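Local structure of methyl-CpG-binding domain protein 1 (Homo sapiens, 5W9Q) at residues Gln42-Arg45 / Trp46-Cys49; Phe52-Lys55 / Arg56-Pro59. The protein represses transcription at promoters with methylated CpG islands, while its third CXXC-type zinc finger, the part in this model, binds DNA containing unmethylated CpG. One frame throughout, in Å; residues are numbered along the deposited sequence.

How the interactions relate
Coming from the N terminus, the chain passes helices 14-17 and 26-30 before it reaches either contact. Interaction 1 closes a tight turn within 42-49 and spans the two zinc sites of the CXXC finger: Cys44 completes the site of Cys22, Cys25 and Cys28, and Cys49 that of Cys10, Cys13 and Cys16. Interaction 2 closes a second turn within 52-59. The two follow in series, neither nested nor crossed, with centres about 8 Å apart. Arg45 reaches from the first turn to the backbone oxygen of Arg56 in the second, and Gln48 packs on Leu57. Both turns meet the DNA, interaction 1 on chain C and interaction 2 on chain D.

Interaction 1: residues Gln42-Arg45 / Trp46-Cys49; sequences QKCR and WRQC. With ZN (zinc ion), chain G; ZN (zinc ion), chain H; nucleotides of chain C.
Gln48 folds back on Lys43 across a short 3-10 turn (45-47) of the CXXC zinc finger. Gln48 NE2 donates to Lys43 O at 3.0 Å, from above the carbonyl plane, and also to a water that accepts from Lys43 N and probably donates to Gln42 OE1. The bend at chi2 (-80°) carries the Gln48 amide across the Lys43 side chain, NE2 3.3 Å from Lys43 CG. Replacing Gln48 by an alanine would probably leave Lys43 O without this donor and the water without one of its hydrogen-bond donors, so that Gln42 could turn more easily. Gln42 NE2 gives a 2.8 Å hydrogen bond to O6 of DG7 of chain C, a base contact consistent with a part in DNA recognition.

Behind this shell, Arg47 N bonds Cys44 O at 2.9 Å, closing the turn, and the aliphatic Arg47 CG and CD pack on Cys44 CB. Arg45 and Arg47 send their guanidinium groups elsewhere, to salt bridges with Asp26 and Asp21. Cys44 and Cys49 supply thiolates to different zinc ions, so residues 42-49 link the two metal sites. Trp46 N lies 3.4 Å from Cys44 SG, a weak hydrogen bond to a sulfur that already holds zinc at 2.3 Å.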
loop_
_atom_site.group_PDB
_atom_site.type_symbol
_atom_site.label_atom_id
_atom_site.label_comp_id
_atom_site.label_asym_id
_atom_site.label_seq_id
_atom_site.Cartn_x
_atom_site.Cartn_y
_atom_site.Cartn_z
ATOM N N GLN A 42 2.612 2.308 6.101
ATOM C CA GLN A 42 1.621 1.552 5.370
ATOM C C GLN A 42 2.198 1.195 4.009
ATOM O O GLN A 42 3.149 1.847 3.475
ATOM C CB GLN A 42 0.365 2.387 5.197
ATOM C CG GLN A 42 -0.273 2.917 6.509
ATOM C CD GLN A 42 -0.665 1.856 7.522
ATOM O OE1 GLN A 42 -0.824 0.687 7.197
ATOM N NE2 GLN A 42 -0.818 2.298 8.827
ATOM N N LYS A 43 1.643 0.159 3.414
ATOM C CA LYS A 43 2.073 -0.180 2.077
ATOM C C LYS A 43 1.530 0.775 1.040
ATOM O O LYS A 43 0.579 1.483 1.288
ATOM C CB LYS A 43 1.826 -1.629 1.727
ATOM C CG LYS A 43 0.459 -2.140 1.775
ATOM C CD LYS A 43 0.435 -3.492 0.988
ATOM C CE LYS A 43 -0.641 -4.381 1.486
ATOM N NZ LYS A 43 -0.697 -5.591 0.638
ATOM N N CYS A 44 2.201 0.769 -0.135
ATOM C CA CYS A 44 1.844 1.637 -1.274
ATOM C C CYS A 44 0.331 1.704 -1.392
ATOM O O CYS A 44 -0.346 0.627 -1.377
ATOM C CB CYS A 44 2.383 0.975 -2.555
ATOM S SG CYS A 44 2.041 1.963 -3.969
ATOM N N ARG A 45 -0.208 2.887 -1.537
ATOM C CA ARG A 45 -1.677 3.043 -1.782
ATOM C C ARG A 45 -2.211 2.100 -2.902
ATOM O O ARG A 45 -3.335 1.525 -2.794
ATOM C CB ARG A 45 -1.983 4.436 -2.241
ATOM C CG ARG A 45 -1.951 5.485 -1.185
ATOM C CD ARG A 45 -3.166 5.410 -0.275
ATOM N NE ARG A 45 -3.108 6.495 0.707
ATOM C CZ ARG A 45 -4.022 6.761 1.626
ATOM N NH1 ARG A 45 -5.118 6.002 1.774
ATOM N NH2 ARG A 45 -3.822 7.805 2.430
ATOM N N TRP A 46 -1.404 1.977 -3.949
ATOM C CA TRP A 46 -1.774 1.172 -5.190
ATOM C C TRP A 46 -1.550 -0.360 -5.020
ATOM O O TRP A 46 -1.900 -1.130 -5.920
ATOM C CB TRP A 46 -1.005 1.717 -6.393
ATOM C CG TRP A 46 -1.367 3.095 -6.589
ATOM C CD1 TRP A 46 -0.604 4.205 -6.356
ATOM C CD2 TRP A 46 -2.651 3.560 -6.981
ATOM N NE1 TRP A 46 -1.337 5.320 -6.548
ATOM C CE2 TRP A 46 -2.608 4.970 -6.938
ATOM C CE3 TRP A 46 -3.847 2.916 -7.356
ATOM C CZ2 TRP A 46 -3.719 5.779 -7.325
ATOM C CZ3 TRP A 46 -4.980 3.729 -7.753
ATOM C CH2 TRP A 46 -4.891 5.131 -7.708
ATOM N N ARG A 47 -0.997 -0.786 -3.852
ATOM C CA ARG A 47 -0.889 -2.171 -3.462
ATOM C C ARG A 47 -1.816 -2.561 -2.317
ATOM O O ARG A 47 -1.741 -3.669 -1.807
ATOM C CB ARG A 47 0.572 -2.500 -3.150
ATOM C CG ARG A 47 1.553 -2.077 -4.261
ATOM C CD ARG A 47 3.007 -2.358 -3.899
ATOM N NE ARG A 47 3.361 -3.717 -4.206
ATOM C CZ ARG A 47 4.565 -4.282 -4.036
ATOM N NH1 ARG A 47 4.771 -5.556 -4.444
ATOM N NH2 ARG A 47 5.579 -3.603 -3.540
ATOM N N GLN A 48 -2.679 -1.640 -1.865
ATOM C CA GLN A 48 -3.680 -1.953 -0.841
ATOM C C GLN A 48 -4.797 -2.819 -1.453
ATOM O O GLN A 48 -5.487 -2.404 -2.430
ATOM C CB GLN A 48 -4.231 -0.680 -0.269
ATOM C CG GLN A 48 -3.138 0.114 0.424
ATOM C CD GLN A 48 -2.851 -0.449 1.860
ATOM O OE1 GLN A 48 -3.574 -1.366 2.314
ATOM N NE2 GLN A 48 -1.819 0.079 2.542
ATOM N N CYS A 49 -4.966 -4.019 -0.902
ATOM C CA CYS A 49 -5.962 -4.957 -1.429
ATOM C C CYS A 49 -7.388 -4.401 -1.475
ATOM O O CYS A 49 -7.904 -3.893 -0.466
ATOM C CB CYS A 49 -5.967 -6.210 -0.571
ATOM S SG CYS A 49 -7.137 -7.435 -1.235
HETATM ZN ZN ZN G . 2.929 4.047 -3.689
HETATM ZN ZN ZN H . -6.451 -8.190 -3.316
ATOM P P DA C 5 5.213 -3.570 2.782
ATOM O OP1 DA C 5 4.693 -4.556 1.838
ATOM O OP2 DA C 5 5.516 -2.185 2.294
ATOM O "O5'" DA C 5 4.184 -3.560 4.006
ATOM C "C5'" DA C 5 3.733 -4.805 4.572
ATOM C "C4'" DA C 5 2.997 -4.542 5.865
ATOM O "O4'" DA C 5 3.936 -4.034 6.868
ATOM C "C3'" DA C 5 1.901 -3.472 5.741
ATOM O "O3'" DA C 5 0.715 -3.729 6.505
ATOM C "C2'" DA C 5 2.539 -2.254 6.369
ATOM C "C1'" DA C 5 3.290 -2.954 7.499
ATOM N N9 DA C 5 4.275 -2.176 8.231
ATOM C C8 DA C 5 5.066 -1.132 7.831
ATOM N N7 DA C 5 5.821 -0.640 8.794
ATOM C C5 DA C 5 5.497 -1.418 9.898
ATOM C C6 DA C 5 5.956 -1.411 11.236
ATOM N N6 DA C 5 6.859 -0.549 11.702
ATOM N N1 DA C 5 5.401 -2.297 12.097
ATOM C C2 DA C 5 4.462 -3.135 11.636
ATOM N N3 DA C 5 3.971 -3.256 10.396
ATOM C C4 DA C 5 4.547 -2.365 9.568
ATOM P P DG C 7 -3.622 -7.324 11.151
ATOM O OP1 DG C 7 -3.709 -8.701 11.668
ATOM O OP2 DG C 7 -4.618 -6.831 10.142
ATOM O "O5'" DG C 7 -3.701 -6.308 12.344
ATOM C "C5'" DG C 7 -2.964 -6.629 13.507
ATOM C "C4'" DG C 7 -3.244 -5.597 14.556
ATOM O "O4'" DG C 7 -2.570 -4.370 14.202
ATOM C "C3'" DG C 7 -4.720 -5.246 14.724
ATOM O "O3'" DG C 7 -4.807 -5.069 16.125
ATOM C "C2'" DG C 7 -4.854 -3.912 14.008
ATOM C "C1'" DG C 7 -3.493 -3.294 14.274
ATOM N N9 DG C 7 -3.033 -2.291 13.339
ATOM C C8 DG C 7 -3.237 -2.271 11.979
ATOM N N7 DG C 7 -2.621 -1.287 11.385
ATOM C C5 DG C 7 -1.940 -0.637 12.412
ATOM C C6 DG C 7 -1.137 0.528 12.386
ATOM O O6 DG C 7 -0.815 1.223 11.416
ATOM N N1 DG C 7 -0.652 0.848 13.657
ATOM C C2 DG C 7 -0.948 0.160 14.808
ATOM N N2 DG C 7 -0.387 0.628 15.942
ATOM N N3 DG C 7 -1.715 -0.912 14.845
ATOM C C4 DG C 7 -2.179 -1.251 13.621
HETATM O O HOH W 1 -0.709 -0.943 5.066
HETATM O O HOH W 2 -5.236 -0.200 -4.020
#

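Interaction 2: residues Phe52-Lys55 / Arg56-Pro59; sequences FAMK and RLLP. With nucleotides of chain D.
A 3-10 turn near the C-terminal end of the chain carries this contact, and two backbone bonds join its halves. Leu57 N donates to Met54 O at 3.1 Å, and one residue on, Leu58 N donates to Lys55 O at 3.2 Å. Both span three residues, as 3-10 geometry requires.

Side chains follow the same spacing. Leu57 lays its CB and CG against Met54 O, while its CD1 meets Met54 CB at 4.2 Å. Lys55 and Leu58 run side by side in the same direction, Lys55 CD resting 3.8 Å from Leu58 CD1, so it is the aliphatic part of the lysine that does the packing.

In this CXXC zinc finger construct the turn also contacts the DNA, through Arg56, which meets DC3 of chain D. In the conformer described here, one of two modelled, Arg56 NE bonds OP2 of DC3 of chain D at 2.9 Å, nearly straight at 162°, and Arg56 NH2 reaches the same oxygen at 3.2 Å with a more bent angle. OP2 lies in the guanidinium plane, at the edge formed by NE and NH2. One face of the group lies against the cytosine, whose C6 is 3.5 Å above the plane and over its centre. With CG placed between the backbone N and the carbonyl carbon (chi1 68°) and a second bend at chi3, this conformer turns out to the phosphate and the base together. Met54 runs alongside it, its SD 4.1 Å from Arg56 NH1, and also packs on a thymine base of the bound DNA. On the protein side, Arg56 O accepts a hydrogen bond from Arg45 NH1.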
loop_
_atom_site.group_PDB
_atom_site.type_symbol
_atom_site.label_atom_id
_atom_site.label_comp_id
_atom_site.label_asym_id
_atom_site.label_seq_id
_atom_site.Cartn_x
_atom_site.Cartn_y
_atom_site.Cartn_z
ATOM N N PHE A 52 -9.543 -6.877 0.982
ATOM C CA PHE A 52 -9.128 -7.120 2.396
ATOM C C PHE A 52 -8.558 -5.924 3.135
ATOM O O PHE A 52 -8.535 -5.955 4.366
ATOM C CB PHE A 52 -8.152 -8.311 2.510
ATOM C CG PHE A 52 -8.695 -9.638 2.004
ATOM C CD1 PHE A 52 -10.068 -9.875 1.789
ATOM C CD2 PHE A 52 -7.817 -10.693 1.789
ATOM C CE1 PHE A 52 -10.522 -11.087 1.326
ATOM C CE2 PHE A 52 -8.284 -11.927 1.339
ATOM C CZ PHE A 52 -9.631 -12.128 1.109
ATOM N N ALA A 53 -8.124 -4.870 2.443
ATOM C CA ALA A 53 -7.495 -3.728 3.148
ATOM C C ALA A 53 -8.560 -2.936 3.792
ATOM O O ALA A 53 -9.660 -2.835 3.263
ATOM C CB ALA A 53 -6.703 -2.855 2.239
ATOM N N MET A 54 -8.252 -2.384 4.951
ATOM C CA MET A 54 -9.075 -1.411 5.555
ATOM C C MET A 54 -9.341 -0.300 4.523
ATOM O O MET A 54 -8.440 0.098 3.769
ATOM C CB MET A 54 -8.379 -0.841 6.781
ATOM C CG MET A 54 -8.260 -1.818 7.981
ATOM S SD MET A 54 -7.870 -0.936 9.480
ATOM C CE MET A 54 -6.137 -0.583 9.267
ATOM N N LYS A 55 -10.570 0.211 4.499
ATOM C CA LYS A 55 -10.999 1.074 3.403
ATOM C C LYS A 55 -10.289 2.376 3.440
ATOM O O LYS A 55 -10.045 2.957 2.386
ATOM C CB LYS A 55 -12.519 1.290 3.405
ATOM C CG LYS A 55 -13.329 0.030 3.261
ATOM C CD LYS A 55 -13.062 -0.738 1.955
ATOM C CE LYS A 55 -13.856 -2.030 1.874
ATOM N NZ LYS A 55 -13.295 -2.889 0.808
ATOM N N ARG A 56 -9.885 2.829 4.648
ATOM C CA ARG A 56 -9.191 4.092 4.770
ATOM C C ARG A 56 -7.805 4.094 4.101
ATOM O O ARG A 56 -7.243 5.146 3.914
ATOM C CB ARG A 56 -9.096 4.546 6.248
ATOM C CG ARG A 56 -8.188 3.680 7.141
ATOM C CD ARG A 56 -8.130 4.232 8.558
ATOM N NE ARG A 56 -9.440 4.398 9.125
ATOM C CZ ARG A 56 -9.905 3.694 10.144
ATOM N NH1 ARG A 56 -9.141 2.790 10.743
ATOM N NH2 ARG A 56 -11.114 3.919 10.568
ATOM N N LEU A 57 -7.272 2.923 3.763
ATOM C CA LEU A 57 -5.956 2.761 3.148
ATOM C C LEU A 57 -6.002 2.768 1.573
ATOM O O LEU A 57 -4.969 2.872 0.907
ATOM C CB LEU A 57 -5.337 1.438 3.557
ATOM C CG LEU A 57 -5.098 1.253 5.084
ATOM C CD1 LEU A 57 -4.467 -0.061 5.386
ATOM C CD2 LEU A 57 -4.273 2.363 5.628
ATOM N N LEU A 58 -7.167 2.564 1.046
ATOM C CA LEU A 58 -7.336 2.563 -0.446
ATOM C C LEU A 58 -6.997 3.928 -1.033
ATOM O O LEU A 58 -7.022 4.946 -0.302
ATOM C CB LEU A 58 -8.715 2.145 -0.752
ATOM C CG LEU A 58 -9.075 0.705 -0.382
ATOM C CD1 LEU A 58 -10.573 0.438 -0.603
ATOM C CD2 LEU A 58 -8.187 -0.286 -1.166
ATOM N N PRO A 59 -6.715 3.996 -2.378
ATOM C CA PRO A 59 -6.599 5.361 -2.973
ATOM C C PRO A 59 -7.903 6.223 -2.779
ATOM O O PRO A 59 -9.003 5.685 -2.573
ATOM C CB PRO A 59 -6.279 5.080 -4.455
ATOM C CG PRO A 59 -5.789 3.646 -4.488
ATOM C CD PRO A 59 -6.511 2.936 -3.381
ATOM P P DC D 3 -11.350 7.801 8.314
ATOM O OP1 DC D 3 -11.449 8.436 6.955
ATOM O OP2 DC D 3 -11.456 6.328 8.472
ATOM O "O5'" DC D 3 -9.969 8.207 8.968
ATOM C "C5'" DC D 3 -9.605 9.575 9.207
ATOM C "C4'" DC D 3 -8.344 9.572 10.037
ATOM O "O4'" DC D 3 -8.659 9.079 11.363
ATOM C "C3'" DC D 3 -7.258 8.640 9.501
ATOM O "O3'" DC D 3 -5.992 9.243 9.726
ATOM C "C2'" DC D 3 -7.365 7.428 10.402
ATOM C "C1'" DC D 3 -7.706 8.110 11.711
ATOM N N1 DC D 3 -8.275 7.287 12.775
ATOM C C2 DC D 3 -7.930 7.582 14.092
ATOM O O2 DC D 3 -7.146 8.515 14.307
ATOM N N3 DC D 3 -8.462 6.848 15.099
ATOM C C4 DC D 3 -9.312 5.849 14.821
ATOM N N4 DC D 3 -9.810 5.143 15.843
ATOM C C5 DC D 3 -9.680 5.528 13.487
ATOM C C6 DC D 3 -9.146 6.268 12.502
#